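PDB 7KWD: alkaline phosphatase from Thermus thermophilus, which probably hydrolyses phosphate monoesters as a homodimeric metalloenzyme of the alkaline phosphatase family that carries zinc and magnesium ions. Local coordinates for residues A59-R62 and R63-R67; T286-D289 and V290-A293; K194-Y197 and A198-A202; E163-A166 and E167-L170. All blocks are in the same frame, centred on the assembly; numbering follows the deposited sequence.

Contact 1 (A59-R62 and R63-R67); sequences AYAR and RRQGR
With chi1 at -171°, Tyr60 carries its ring opposite its own N and forward along helix 51-65 toward Arg64, and Arg64 turns its CG the other way, beside its N (chi1 -49°), to meet it. This is the C-terminal end of that helix, where the chain leaves helical geometry at Gly66 with positive phi. The CG methylene of Arg64 sits over one ring face, 3.7 Å from the Tyr60 ring centroid, a CH-pi contact displaced toward the rim. The guanidinium stands nearly perpendicular to the ring; its chain bends away twice, to salt bridges with Asp340 and Glu343. At the ring edge, in its plane, Gln65 NE2 approaches Tyr60 CE1 at 3.7 Å. One water joins the two side chains, 2.8 Å from Tyr60 OH and accepting from Gln65 NE2 at 3.1 Å. A leucine in place of Tyr60 would probably leave the Arg64 methylene without its aromatic face and this water without one of its partners.

At the end of the helix the backbone closes on Ala61 O. Arg67 N reaches it at 2.9 Å in an almost straight bond from above the carbonyl plane, while Gln65 N gives it a weak one. Of the outside partners, Glu72 pairs with Arg62 and Asp340 with Arg63, and the backbone of Gly66 bonds to the second subunit. Arg67, also salt-bridged to Asp294, carries its guanidinium over Ala61 CB; its NH1 donates to Gln65 OE1 at 2.6 Å, with the oxygen close to the guanidinium plane.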
ATOM      1  N   ALA A  59     -10.477   8.863   5.111  1.00 22.73           N
ATOM      2  CA  ALA A  59     -11.045   8.923   6.447  1.00 26.47           C
ATOM      3  C   ALA A  59     -11.195  10.357   6.897  1.00 29.63           C
ATOM      4  O   ALA A  59     -12.224  10.731   7.469  1.00 27.78           O
ATOM      5  CB  ALA A  59     -10.164   8.149   7.428  1.00 23.80           C
ATOM      6  N   TYR A  60     -10.183  11.184   6.631  1.00 25.46           N
ATOM      7  CA  TYR A  60     -10.237  12.565   7.094  1.00 25.81           C
ATOM      8  C   TYR A  60     -11.418  13.305   6.471  1.00 25.81           C
ATOM      9  O   TYR A  60     -12.138  14.045   7.145  1.00 25.60           O
ATOM     10  CB  TYR A  60      -8.923  13.270   6.774  1.00 22.18           C
ATOM     11  CG  TYR A  60      -8.829  14.648   7.416  1.00 28.00           C
ATOM     12  CD1 TYR A  60      -9.315  15.756   6.773  1.00 29.63           C
ATOM     13  CD2 TYR A  60      -8.288  14.823   8.696  1.00 26.63           C
ATOM     14  CE1 TYR A  60      -9.267  17.003   7.365  1.00 24.49           C
ATOM     15  CE2 TYR A  60      -8.224  16.091   9.282  1.00 24.43           C
ATOM     16  CZ  TYR A  60      -8.715  17.160   8.624  1.00 25.73           C
ATOM     17  OH  TYR A  60      -8.683  18.420   9.198  1.00 34.83           O
ATOM     18  N   ALA A  61     -11.607  13.156   5.163  1.00 27.23           N
ATOM     19  CA  ALA A  61     -12.724  13.839   4.517  1.00 22.83           C
ATOM     20  C   ALA A  61     -14.059  13.434   5.155  1.00 25.33           C
ATOM     21  O   ALA A  61     -14.904  14.285   5.462  1.00 23.70           O
ATOM     22  CB  ALA A  61     -12.704  13.547   3.014  1.00 26.87           C
ATOM     23  N   ARG A  62     -14.263  12.135   5.369  1.00 22.00           N
ATOM     24  CA  ARG A  62     -15.534  11.685   5.923  1.00 28.15           C
ATOM     25  C   ARG A  62     -15.669  12.121   7.374  1.00 28.01           C
ATOM     26  O   ARG A  62     -16.640  12.789   7.749  1.00 29.57           O
ATOM     27  CB  ARG A  62     -15.657  10.170   5.816  1.00 27.95           C
ATOM     28  CG  ARG A  62     -16.113   9.693   4.433  1.00 29.76           C
ATOM     29  CD  ARG A  62     -15.764   8.185   4.223  1.00 36.58           C
ATOM     30  NE  ARG A  62     -16.384   7.653   3.005  1.00 31.18           N
ATOM     31  CZ  ARG A  62     -17.654   7.284   2.918  1.00 30.43           C
ATOM     32  NH1 ARG A  62     -18.485   7.363   3.963  1.00 26.28           N
ATOM     33  NH2 ARG A  62     -18.112   6.851   1.762  1.00 22.30           N
ATOM     34  N   ARG A  63     -14.657  11.794   8.192  1.00 23.42           N
ATOM     35  CA  ARG A  63     -14.748  11.977   9.633  1.00 24.85           C
ATOM     36  C   ARG A  63     -14.644  13.439  10.058  1.00 32.44           C
ATOM     37  O   ARG A  63     -15.323  13.856  11.004  1.00 31.07           O
ATOM     38  CB  ARG A  63     -13.646  11.159  10.292  1.00 25.78           C
ATOM     39  CG  ARG A  63     -13.690  11.162  11.780  1.00 35.09           C
ATOM     40  CD  ARG A  63     -12.692  10.164  12.318  1.00 33.48           C
ATOM     41  NE  ARG A  63     -12.449  10.350  13.738  1.00 34.41           N
ATOM     42  CZ  ARG A  63     -12.928   9.557  14.695  1.00 35.68           C
ATOM     43  NH1 ARG A  63     -13.686   8.504  14.402  1.00 29.80           N
ATOM     44  NH2 ARG A  63     -12.621   9.805  15.962  1.00 38.15           N
ATOM     45  N   ARG A  64     -13.766  14.225   9.429  1.00 30.05           N
ATOM     46  CA  ARG A  64     -13.540  15.585   9.898  1.00 24.37           C
ATOM     47  C   ARG A  64     -14.152  16.642   9.011  1.00 24.08           C
ATOM     48  O   ARG A  64     -14.255  17.804   9.429  1.00 30.44           O
ATOM     49  CB  ARG A  64     -12.046  15.925   9.990  1.00 28.26           C
ATOM     50  CG  ARG A  64     -11.170  14.931  10.694  1.00 36.69           C
ATOM     51  CD  ARG A  64     -11.769  14.496  11.979  1.00 41.62           C
ATOM     52  NE  ARG A  64     -11.723  15.542  12.994  1.00 39.78           N
ATOM     53  CZ  ARG A  64     -12.690  15.771  13.876  1.00 50.43           C
ATOM     54  NH1 ARG A  64     -13.816  15.053  13.866  1.00 52.02           N
ATOM     55  NH2 ARG A  64     -12.522  16.731  14.777  1.00 54.11           N
ATOM     56  N   GLN A  65     -14.483  16.309   7.778  1.00 24.85           N
ATOM     57  CA  GLN A  65     -15.138  17.272   6.905  1.00 25.08           C
ATOM     58  C   GLN A  65     -16.531  16.824   6.513  1.00 26.29           C
ATOM     59  O   GLN A  65     -17.200  17.542   5.784  1.00 26.47           O
ATOM     60  CB  GLN A  65     -14.265  17.511   5.675  1.00 23.72           C
ATOM     61  CG  GLN A  65     -12.846  18.014   6.053  1.00 32.41           C
ATOM     62  CD  GLN A  65     -11.990  18.381   4.848  1.00 31.55           C
ATOM     63  OE1 GLN A  65     -12.209  17.888   3.755  1.00 28.56           O
ATOM     64  NE2 GLN A  65     -11.014  19.264   5.053  1.00 36.87           N
ATOM     65  N   GLY A  66     -16.982  15.675   7.005  1.00 26.55           N
ATOM     66  CA  GLY A  66     -18.320  15.188   6.664  1.00 29.41           C
ATOM     67  C   GLY A  66     -18.588  15.112   5.181  1.00 31.52           C
ATOM     68  O   GLY A  66     -19.713  15.380   4.734  1.00 32.18           O
ATOM     69  N   ARG A  67     -17.579  14.734   4.392  1.00 29.37           N
ATOM     70  CA  ARG A  67     -17.713  14.648   2.931  1.00 27.38           C
ATOM     71  C   ARG A  67     -16.993  13.398   2.433  1.00 25.26           C
ATOM     72  O   ARG A  67     -16.012  12.939   3.034  1.00 25.15           O
ATOM     73  CB  ARG A  67     -17.111  15.888   2.235  1.00 34.34           C
ATOM     74  CG  ARG A  67     -15.598  16.011   2.583  1.00 35.17           C
ATOM     75  CD  ARG A  67     -14.854  17.188   1.982  1.00 38.76           C
ATOM     76  NE  ARG A  67     -14.304  16.776   0.709  1.00 50.31           N
ATOM     77  CZ  ARG A  67     -13.032  16.860   0.359  1.00 41.91           C
ATOM     78  NH1 ARG A  67     -12.108  17.367   1.166  1.00 38.12           N
ATOM     79  NH2 ARG A  67     -12.693  16.446  -0.853  1.00 47.98           N
TER
HETATM   80  O   HOH W   1     -10.402  20.199   7.909  1.00 38.06           O

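Contact 2 (T286-D289 and V290-A293); sequences TLWD and VLAA
Leu287 O takes the N-H of Leu291 at 2.8 Å, and the same leucine folds its side chain back over that bond, with Leu291 CG 3.2 Å from Leu287 O. From there Leu291 runs extended: CG lies beside its backbone N, and chi2 of -173° stretches CD1 outward between two neighbours of the preceding turn. On one of them, Trp288, CD1 sits over a face of the indole, 4.0 Å from the centroid of the six-membered ring and only 15° off its normal, a CH-pi contact near CE3 and CZ3. On the other, Leu287 CD1 lies 3.9 Å from Leu291 CG, the two chains meeting at a slant.

These are i to i+3 and i to i+4 contacts along helix 283-306, a long helix of the alkaline phosphatase fold that is buried through this part. The backbone ladder continues with Val290 N to Thr286 O, Ala292 N to Trp288 O at 2.8 Å and Ala293 N to Asp289 O. Val290 points its CG2 back over the first of these, 3.1 Å from Thr286 O.

The two polar side chains are buried and bonded to neighbours: Thr286 OG1 is hydrogen-bonded to Asn278 OD1 and to the carbonyl of Asp282, and its side chain is about 8 Å from those of the zinc ligands Asp275 and His279. Asp289 OD1 takes the backbone N-H of Glu234, whose helix 234-239 also packs on Trp288. From helix 51-65, Tyr60 rests on Leu287, Ala57 on Val290 and Gln65 on Trp288.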
ATOM      1  N   THR A 286       1.105  15.795   3.784  1.00 23.62           N
ATOM      2  CA  THR A 286       0.616  14.868   2.766  1.00 22.59           C
ATOM      3  C   THR A 286      -0.886  14.986   2.598  1.00 20.95           C
ATOM      4  O   THR A 286      -1.397  15.062   1.474  1.00 23.71           O
ATOM      5  CB  THR A 286       0.985  13.443   3.146  1.00 25.77           C
ATOM      6  OG1 THR A 286       2.402  13.359   3.263  1.00 27.64           O
ATOM      7  CG2 THR A 286       0.467  12.475   2.109  1.00 27.15           C
ATOM      8  N   LEU A 287      -1.603  15.012   3.710  1.00 24.49           N
ATOM      9  CA  LEU A 287      -3.047  15.083   3.668  1.00 21.98           C
ATOM     10  C   LEU A 287      -3.517  16.308   2.904  1.00 24.56           C
ATOM     11  O   LEU A 287      -4.405  16.209   2.057  1.00 24.12           O
ATOM     12  CB  LEU A 287      -3.608  15.101   5.088  1.00 29.33           C
ATOM     13  CG  LEU A 287      -5.052  15.570   5.224  1.00 26.40           C
ATOM     14  CD1 LEU A 287      -5.998  14.520   4.660  1.00 28.44           C
ATOM     15  CD2 LEU A 287      -5.410  15.809   6.703  1.00 31.03           C
ATOM     16  N   TRP A 288      -2.960  17.490   3.217  1.00 24.27           N
ATOM     17  CA  TRP A 288      -3.469  18.701   2.585  1.00 25.12           C
ATOM     18  C   TRP A 288      -3.108  18.761   1.102  1.00 21.03           C
ATOM     19  O   TRP A 288      -3.884  19.315   0.317  1.00 24.29           O
ATOM     20  CB  TRP A 288      -3.004  19.960   3.351  1.00 26.08           C
ATOM     21  CG  TRP A 288      -3.925  20.169   4.515  1.00 27.30           C
ATOM     22  CD1 TRP A 288      -3.664  19.905   5.816  1.00 25.99           C
ATOM     23  CD2 TRP A 288      -5.283  20.626   4.465  1.00 27.46           C
ATOM     24  NE1 TRP A 288      -4.758  20.177   6.581  1.00 30.71           N
ATOM     25  CE2 TRP A 288      -5.769  20.625   5.776  1.00 30.01           C
ATOM     26  CE3 TRP A 288      -6.122  21.046   3.444  1.00 26.16           C
ATOM     27  CZ2 TRP A 288      -7.067  21.015   6.093  1.00 30.85           C
ATOM     28  CZ3 TRP A 288      -7.416  21.442   3.759  1.00 30.31           C
ATOM     29  CH2 TRP A 288      -7.870  21.428   5.074  1.00 23.47           C
ATOM     30  N   ASP A 289      -1.979  18.181   0.684  1.00 21.59           N
ATOM     31  CA  ASP A 289      -1.704  18.137  -0.756  1.00 22.44           C
ATOM     32  C   ASP A 289      -2.593  17.106  -1.446  1.00 20.06           C
ATOM     33  O   ASP A 289      -2.952  17.265  -2.624  1.00 23.15           O
ATOM     34  CB  ASP A 289      -0.217  17.856  -1.024  1.00 21.02           C
ATOM     35  CG  ASP A 289       0.614  19.146  -1.110  1.00 28.94           C
ATOM     36  OD1 ASP A 289       0.350  20.052  -0.295  1.00 22.84           O
ATOM     37  OD2 ASP A 289       1.488  19.290  -2.009  1.00 26.79           O
ATOM     38  N   VAL A 290      -3.007  16.073  -0.722  1.00 27.57           N
ATOM     39  CA  VAL A 290      -3.978  15.151  -1.289  1.00 18.96           C
ATOM     40  C   VAL A 290      -5.333  15.817  -1.393  1.00 20.60           C
ATOM     41  O   VAL A 290      -6.060  15.601  -2.368  1.00 23.35           O
ATOM     42  CB  VAL A 290      -4.061  13.867  -0.454  1.00 20.85           C
ATOM     43  CG1 VAL A 290      -5.205  12.990  -0.963  1.00 23.85           C
ATOM     44  CG2 VAL A 290      -2.759  13.111  -0.554  1.00 23.95           C
ATOM     45  N   LEU A 291      -5.693  16.643  -0.387  1.00 22.68           N
ATOM     46  CA  LEU A 291      -6.966  17.360  -0.417  1.00 22.60           C
ATOM     47  C   LEU A 291      -6.932  18.456  -1.482  1.00 18.75           C
ATOM     48  O   LEU A 291      -7.922  18.689  -2.175  1.00 20.35           O
ATOM     49  CB  LEU A 291      -7.300  17.967   0.955  1.00 24.95           C
ATOM     50  CG  LEU A 291      -7.509  16.954   2.070  1.00 24.89           C
ATOM     51  CD1 LEU A 291      -7.990  17.612   3.339  1.00 24.29           C
ATOM     52  CD2 LEU A 291      -8.540  15.883   1.694  1.00 22.15           C
ATOM     53  N   ALA A 292      -5.782  19.084  -1.677  1.00 23.39           N
ATOM     54  CA  ALA A 292      -5.682  20.037  -2.778  1.00 18.75           C
ATOM     55  C   ALA A 292      -5.846  19.348  -4.137  1.00 22.97           C
ATOM     56  O   ALA A 292      -6.460  19.900  -5.058  1.00 23.25           O
ATOM     57  CB  ALA A 292      -4.326  20.744  -2.736  1.00 22.88           C
ATOM     58  N   ALA A 293      -5.235  18.175  -4.299  1.00 22.18           N
ATOM     59  CA  ALA A 293      -5.446  17.397  -5.515  1.00 25.61           C
ATOM     60  C   ALA A 293      -6.922  17.054  -5.701  1.00 26.45           C
ATOM     61  O   ALA A 293      -7.434  17.060  -6.830  1.00 21.54           O
ATOM     62  CB  ALA A 293      -4.627  16.109  -5.461  1.00 23.25           C
TER

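Contact 3 (K194-Y197 and A198-A202)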
ATOM      1  N   LYS A 194      21.212  34.984 -17.289  1.00 25.60           N
ATOM      2  CA  LYS A 194      20.300  35.245 -18.404  1.00 26.46           C
ATOM      3  C   LYS A 194      18.880  35.527 -17.920  1.00 28.78           C
ATOM      4  O   LYS A 194      18.376  34.848 -17.027  1.00 24.17           O
ATOM      5  CB  LYS A 194      20.321  34.025 -19.325  1.00 35.20           C
ATOM      6  CG  LYS A 194      19.731  34.196 -20.699  1.00 43.19           C
ATOM      7  CD  LYS A 194      19.610  32.810 -21.394  1.00 56.97           C
ATOM      8  CE  LYS A 194      20.960  32.297 -21.948  1.00 71.53           C
ATOM      9  NZ  LYS A 194      20.793  31.503 -23.211  1.00 71.25           N
ATOM     10  N   ASP A 195      18.199  36.513 -18.544  1.00 24.71           N
ATOM     11  CA  ASP A 195      16.786  36.807 -18.213  1.00 34.73           C
ATOM     12  C   ASP A 195      15.885  35.937 -19.097  1.00 27.68           C
ATOM     13  O   ASP A 195      15.432  36.347 -20.170  1.00 27.93           O
ATOM     14  CB  ASP A 195      16.480  38.296 -18.380  1.00 30.12           C
ATOM     15  CG  ASP A 195      15.054  38.681 -17.949  1.00 35.70           C
ATOM     16  OD1 ASP A 195      14.215  37.773 -17.778  1.00 31.66           O
ATOM     17  OD2 ASP A 195      14.773  39.907 -17.766  1.00 30.55           O
ATOM     18  N   LEU A 196      15.614  34.705 -18.646  1.00 28.65           N
ATOM     19  CA  LEU A 196      14.768  33.822 -19.444  1.00 33.47           C
ATOM     20  C   LEU A 196      13.334  34.328 -19.520  1.00 27.55           C
ATOM     21  O   LEU A 196      12.633  34.063 -20.502  1.00 30.59           O
ATOM     22  CB  LEU A 196      14.760  32.417 -18.863  1.00 29.32           C
ATOM     23  CG  LEU A 196      15.459  31.303 -19.598  1.00 32.36           C
ATOM     24  CD1 LEU A 196      14.820  29.988 -19.044  1.00 30.61           C
ATOM     25  CD2 LEU A 196      15.374  31.346 -21.067  1.00 34.80           C
ATOM     26  N   TYR A 197      12.874  35.052 -18.500  1.00 26.05           N
ATOM     27  CA  TYR A 197      11.537  35.629 -18.583  1.00 26.13           C
ATOM     28  C   TYR A 197      11.414  36.493 -19.815  1.00 29.63           C
ATOM     29  O   TYR A 197      10.447  36.381 -20.584  1.00 29.25           O
ATOM     30  CB  TYR A 197      11.227  36.443 -17.334  1.00 26.10           C
ATOM     31  CG  TYR A 197      10.951  35.557 -16.128  1.00 28.64           C
ATOM     32  CD1 TYR A 197       9.864  34.696 -16.100  1.00 28.67           C
ATOM     33  CD2 TYR A 197      11.787  35.575 -15.041  1.00 26.27           C
ATOM     34  CE1 TYR A 197       9.629  33.890 -15.025  1.00 24.93           C
ATOM     35  CE2 TYR A 197      11.542  34.794 -13.948  1.00 25.13           C
ATOM     36  CZ  TYR A 197      10.469  33.946 -13.949  1.00 28.66           C
ATOM     37  OH  TYR A 197      10.234  33.163 -12.851  1.00 24.32           O
ATOM     38  N   ALA A 198      12.407  37.357 -20.027  1.00 31.78           N
ATOM     39  CA  ALA A 198      12.393  38.226 -21.195  1.00 33.85           C
ATOM     40  C   ALA A 198      12.342  37.407 -22.469  1.00 27.84           C
ATOM     41  O   ALA A 198      11.648  37.774 -23.419  1.00 24.24           O
ATOM     42  CB  ALA A 198      13.623  39.144 -21.197  1.00 30.28           C
ATOM     43  N   ALA A 199      13.074  36.284 -22.504  1.00 27.13           N
ATOM     44  CA  ALA A 199      13.109  35.472 -23.717  1.00 31.03           C
ATOM     45  C   ALA A 199      11.759  34.806 -23.976  1.00 30.74           C
ATOM     46  O   ALA A 199      11.321  34.699 -25.126  1.00 27.28           O
ATOM     47  CB  ALA A 199      14.220  34.431 -23.610  1.00 28.66           C
ATOM     48  N   PHE A 200      11.073  34.365 -22.918  1.00 26.70           N
ATOM     49  CA  PHE A 200       9.717  33.862 -23.102  1.00 28.38           C
ATOM     50  C   PHE A 200       8.790  34.971 -23.576  1.00 27.95           C
ATOM     51  O   PHE A 200       7.974  34.777 -24.482  1.00 25.68           O
ATOM     52  CB  PHE A 200       9.199  33.261 -21.798  1.00 23.22           C
ATOM     53  CG  PHE A 200       9.557  31.785 -21.580  1.00 30.16           C
ATOM     54  CD1 PHE A 200      10.784  31.420 -21.055  1.00 22.03           C
ATOM     55  CD2 PHE A 200       8.627  30.780 -21.848  1.00 30.24           C
ATOM     56  CE1 PHE A 200      11.103  30.085 -20.816  1.00 22.90           C
ATOM     57  CE2 PHE A 200       8.937  29.457 -21.628  1.00 30.85           C
ATOM     58  CZ  PHE A 200      10.180  29.105 -21.100  1.00 28.97           C
ATOM     59  N   ALA A 201       8.909  36.156 -22.998  1.00 26.70           N
ATOM     60  CA  ALA A 201       8.049  37.243 -23.443  1.00 25.09           C
ATOM     61  C   ALA A 201       8.261  37.523 -24.924  1.00 26.80           C
ATOM     62  O   ALA A 201       7.313  37.866 -25.645  1.00 24.76           O
ATOM     63  CB  ALA A 201       8.291  38.505 -22.623  1.00 32.81           C
ATOM     64  N   ALA A 202       9.504  37.411 -25.394  1.00 23.14           N
ATOM     65  CA  ALA A 202       9.770  37.690 -26.808  1.00 25.76           C
ATOM     66  C   ALA A 202       9.064  36.693 -27.723  1.00 27.89           C
ATOM     67  O   ALA A 202       8.800  37.000 -28.883  1.00 25.15           O
ATOM     68  CB  ALA A 202      11.267  37.650 -27.088  1.00 26.05           C
TER
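The ring of Phe200 turns an edge to the preceding turn: Leu196 O lies in the ring plane, 3.3 Å from Phe200 CD1. The carboxylate of Asp195 is used differently. Ala198 N approaches its OD1 at 2.9 Å from well above the carboxylate plane, 64° out of it, in a bond that is otherwise straight, while Ala198 CB sits 3.6 Å from Asp195 CG. Asp195 is thus the N-cap of helix 196-202, and its CG stands opposite the backbone N (chi1 -176°), a turn that folds the carboxylate back over the first helical turn. An alanine here would probably leave Ala198 N without its capping acceptor and the start of the helix more prone to fray.

Behind the cap the backbone settles into helix. Ala199 N makes a weak bond to Asp195 O, and Phe200 N reaches Leu196 O at 2.9 Å. Leu196 spreads its two methyls over the turn that follows: CD1 meets Phe200 CE1 at 4.1 Å and CD2 meets Ala199 CB at 4.2 Å. Around this, Phe200 packs edge-to-face with Tyr205, while Tyr197 makes a cation-pi pair with Arg209 and its OH is bonded to Asp182.

The chemistry changes round this short helix: Leu196, Ala199 and Phe200 pack on helix 162-172, Tyr197 lies against strand 222-225, and Ala198 and Ala201 are exposed. The Asp195 carboxylate, at the N-terminal end of helix 196-202, would be expected to gain from the partial positive charge there.

Contact 4 (E163-A166 and E167-L170)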
ATOM      1  N   GLU A 163      18.253  24.558 -14.822  1.00 30.02           N
ATOM      2  CA  GLU A 163      18.540  25.809 -15.514  1.00 25.98           C
ATOM      3  C   GLU A 163      18.549  25.581 -17.019  1.00 29.42           C
ATOM      4  O   GLU A 163      17.963  26.352 -17.793  1.00 27.47           O
ATOM      5  CB  GLU A 163      19.872  26.381 -15.009  1.00 33.09           C
ATOM      6  CG  GLU A 163      19.980  27.878 -15.201  1.00 37.70           C
ATOM      7  CD  GLU A 163      21.208  28.523 -14.559  1.00 30.18           C
ATOM      8  OE1 GLU A 163      22.002  29.122 -15.340  1.00 32.44           O
ATOM      9  OE2 GLU A 163      21.346  28.444 -13.312  1.00 31.73           O
ATOM     10  N   ARG A 164      19.153  24.483 -17.449  1.00 27.14           N
ATOM     11  CA  ARG A 164      19.145  24.131 -18.865  1.00 25.95           C
ATOM     12  C   ARG A 164      17.755  23.695 -19.324  1.00 33.12           C
ATOM     13  O   ARG A 164      17.314  24.063 -20.423  1.00 27.18           O
ATOM     14  CB  ARG A 164      20.177  23.017 -19.094  1.00 28.13           C
ATOM     15  CG  ARG A 164      20.168  22.355 -20.485  1.00 31.80           C
ATOM     16  CD  ARG A 164      20.341  23.361 -21.638  1.00 38.18           C
ATOM     17  NE  ARG A 164      20.173  22.679 -22.917  1.00 40.41           N
ATOM     18  CZ  ARG A 164      19.580  23.188 -24.000  1.00 38.07           C
ATOM     19  NH1 ARG A 164      19.090  24.424 -23.994  1.00 37.57           N
ATOM     20  NH2 ARG A 164      19.474  22.433 -25.094  1.00 39.94           N
ATOM     21  N   ILE A 165      17.054  22.906 -18.497  1.00 27.73           N
ATOM     22  CA  ILE A 165      15.708  22.450 -18.840  1.00 29.31           C
ATOM     23  C   ILE A 165      14.782  23.643 -19.116  1.00 21.91           C
ATOM     24  O   ILE A 165      13.984  23.619 -20.049  1.00 23.40           O
ATOM     25  CB  ILE A 165      15.179  21.541 -17.709  1.00 23.41           C
ATOM     26  CG1 ILE A 165      15.961  20.212 -17.684  1.00 25.18           C
ATOM     27  CG2 ILE A 165      13.690  21.217 -17.898  1.00 28.68           C
ATOM     28  CD1 ILE A 165      15.719  19.392 -16.411  1.00 24.72           C
ATOM     29  N   ALA A 166      14.912  24.713 -18.338  1.00 23.53           N
ATOM     30  CA  ALA A 166      14.110  25.912 -18.582  1.00 27.16           C
ATOM     31  C   ALA A 166      14.362  26.474 -19.971  1.00 28.01           C
ATOM     32  O   ALA A 166      13.435  26.963 -20.633  1.00 23.33           O
ATOM     33  CB  ALA A 166      14.407  26.968 -17.504  1.00 26.67           C
ATOM     34  N   GLU A 167      15.609  26.387 -20.444  1.00 24.44           N
ATOM     35  CA  GLU A 167      15.895  26.798 -21.807  1.00 28.66           C
ATOM     36  C   GLU A 167      15.225  25.847 -22.790  1.00 24.67           C
ATOM     37  O   GLU A 167      14.671  26.266 -23.817  1.00 27.29           O
ATOM     38  CB  GLU A 167      17.418  26.824 -22.058  1.00 26.50           C
ATOM     39  CG  GLU A 167      18.265  27.784 -21.213  1.00 33.26           C
ATOM     40  CD  GLU A 167      19.764  27.463 -21.333  1.00 35.93           C
ATOM     41  OE1 GLU A 167      20.213  27.192 -22.449  1.00 47.84           O
ATOM     42  OE2 GLU A 167      20.482  27.430 -20.321  1.00 43.06           O
ATOM     43  N   GLN A 168      15.293  24.548 -22.503  1.00 24.96           N
ATOM     44  CA  GLN A 168      14.636  23.566 -23.364  1.00 26.98           C
ATOM     45  C   GLN A 168      13.127  23.799 -23.426  1.00 23.07           C
ATOM     46  O   GLN A 168      12.503  23.571 -24.464  1.00 24.52           O
ATOM     47  CB  GLN A 168      14.957  22.168 -22.856  1.00 25.43           C
ATOM     48  CG  GLN A 168      16.424  21.767 -23.043  1.00 29.23           C
ATOM     49  CD  GLN A 168      16.697  20.398 -22.461  1.00 28.52           C
ATOM     50  OE1 GLN A 168      17.022  20.277 -21.280  1.00 28.23           O
ATOM     51  NE2 GLN A 168      16.563  19.362 -23.284  1.00 21.65           N
ATOM     52  N   TYR A 169      12.524  24.246 -22.312  1.00 19.24           N
ATOM     53  CA  TYR A 169      11.095  24.564 -22.305  1.00 20.83           C
ATOM     54  C   TYR A 169      10.768  25.695 -23.270  1.00 21.96           C
ATOM     55  O   TYR A 169       9.754  25.647 -23.997  1.00 25.37           O
ATOM     56  CB  TYR A 169      10.665  24.958 -20.893  1.00 20.53           C
ATOM     57  CG  TYR A 169      10.354  23.828 -19.962  1.00 24.20           C
ATOM     58  CD1 TYR A 169      10.702  22.506 -20.265  1.00 25.48           C
ATOM     59  CD2 TYR A 169       9.661  24.070 -18.799  1.00 24.59           C
ATOM     60  CE1 TYR A 169      10.373  21.479 -19.393  1.00 22.51           C
ATOM     61  CE2 TYR A 169       9.335  23.058 -17.927  1.00 21.52           C
ATOM     62  CZ  TYR A 169       9.693  21.761 -18.224  1.00 24.98           C
ATOM     63  OH  TYR A 169       9.345  20.765 -17.321  1.00 23.09           O
ATOM     64  N   LEU A 170      11.604  26.744 -23.278  1.00 28.04           N
ATOM     65  CA  LEU A 170      11.401  27.836 -24.226  1.00 21.59           C
ATOM     66  C   LEU A 170      11.436  27.326 -25.662  1.00 25.73           C
ATOM     67  O   LEU A 170      10.607  27.713 -26.484  1.00 23.65           O
ATOM     68  CB  LEU A 170      12.470  28.909 -24.011  1.00 29.45           C
ATOM     69  CG  LEU A 170      12.466  30.124 -24.943  1.00 29.52           C
ATOM     70  CD1 LEU A 170      11.150  30.918 -24.856  1.00 30.07           C
ATOM     71  CD2 LEU A 170      13.669  31.040 -24.635  1.00 29.02           C
TER
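Arg164 and Gln168 lie one turn apart, and their conformations lay the Arg164 guanidinium flat against a methylene of Gln168. Arg164 leaves the backbone with CG anti to its N, then bends at chi2 (56°), so that the guanidinium comes back over the helix. Gln168 CG sits over the centre of one guanidinium face, 3.6 Å above it, and the amide beyond is turned only 16° from that plane. Gln168 itself runs extended past CG, carrying its amide to Ser155 and Asn156.

Beside it Glu167 also extends beyond CG, crossing Arg164 at about a right angle. Its OE1 takes a long, weak hydrogen bond from Arg164 NH1 at 3.4 Å, within a salt bridge, while OE2 goes to Arg190. The carboxylate is therefore shared between two arginines.

On the buried side, Ile165 and Tyr169 lie alongside each other, pointing the same way. Ile165 holds CG2 anti to its N and Tyr169 keeps CG beside its own (chi1 -83°), which brings Ile165 CG2 to 3.6 Å from Tyr169 CE1. Tyr169 N also bonds to Ile165 O, 2.8 Å away.

In helix 162-172 the apolar side of the turn is held between neighbours: Tyr169 stacks on Tyr177 of strand 176-178, bonds through OH to Val144 O and rests on helix 147-153, which carries the magnesium ligand Thr148, while Ala166 and Leu170 meet helix 196-202.

In the fold
The contacts fall into two pairs. Contacts 1 and 2 touch, with Tyr60 CD2 3.6 Å from Leu287 CD2, and join helix 51-65 to helix 283-306. Contacts 3 and 4 touch as well, with Leu196 CD1 3.4 Å from Ala166 CB, and pack helix 196-202 against helix 162-172. Contact 2 is fully buried and largely apolar across its turns, and the closer of contacts 2 and 4 to a zinc ion; the other three are partly buried. Contact 1 gathers arginines near the second subunit, whereas contact 3 has a capping acid and surface alanines, and contact 4 combines a weak surface salt bridge with an aromatic inner side. Contacts 1 and 3 lie on opposite sides of the chain's centre.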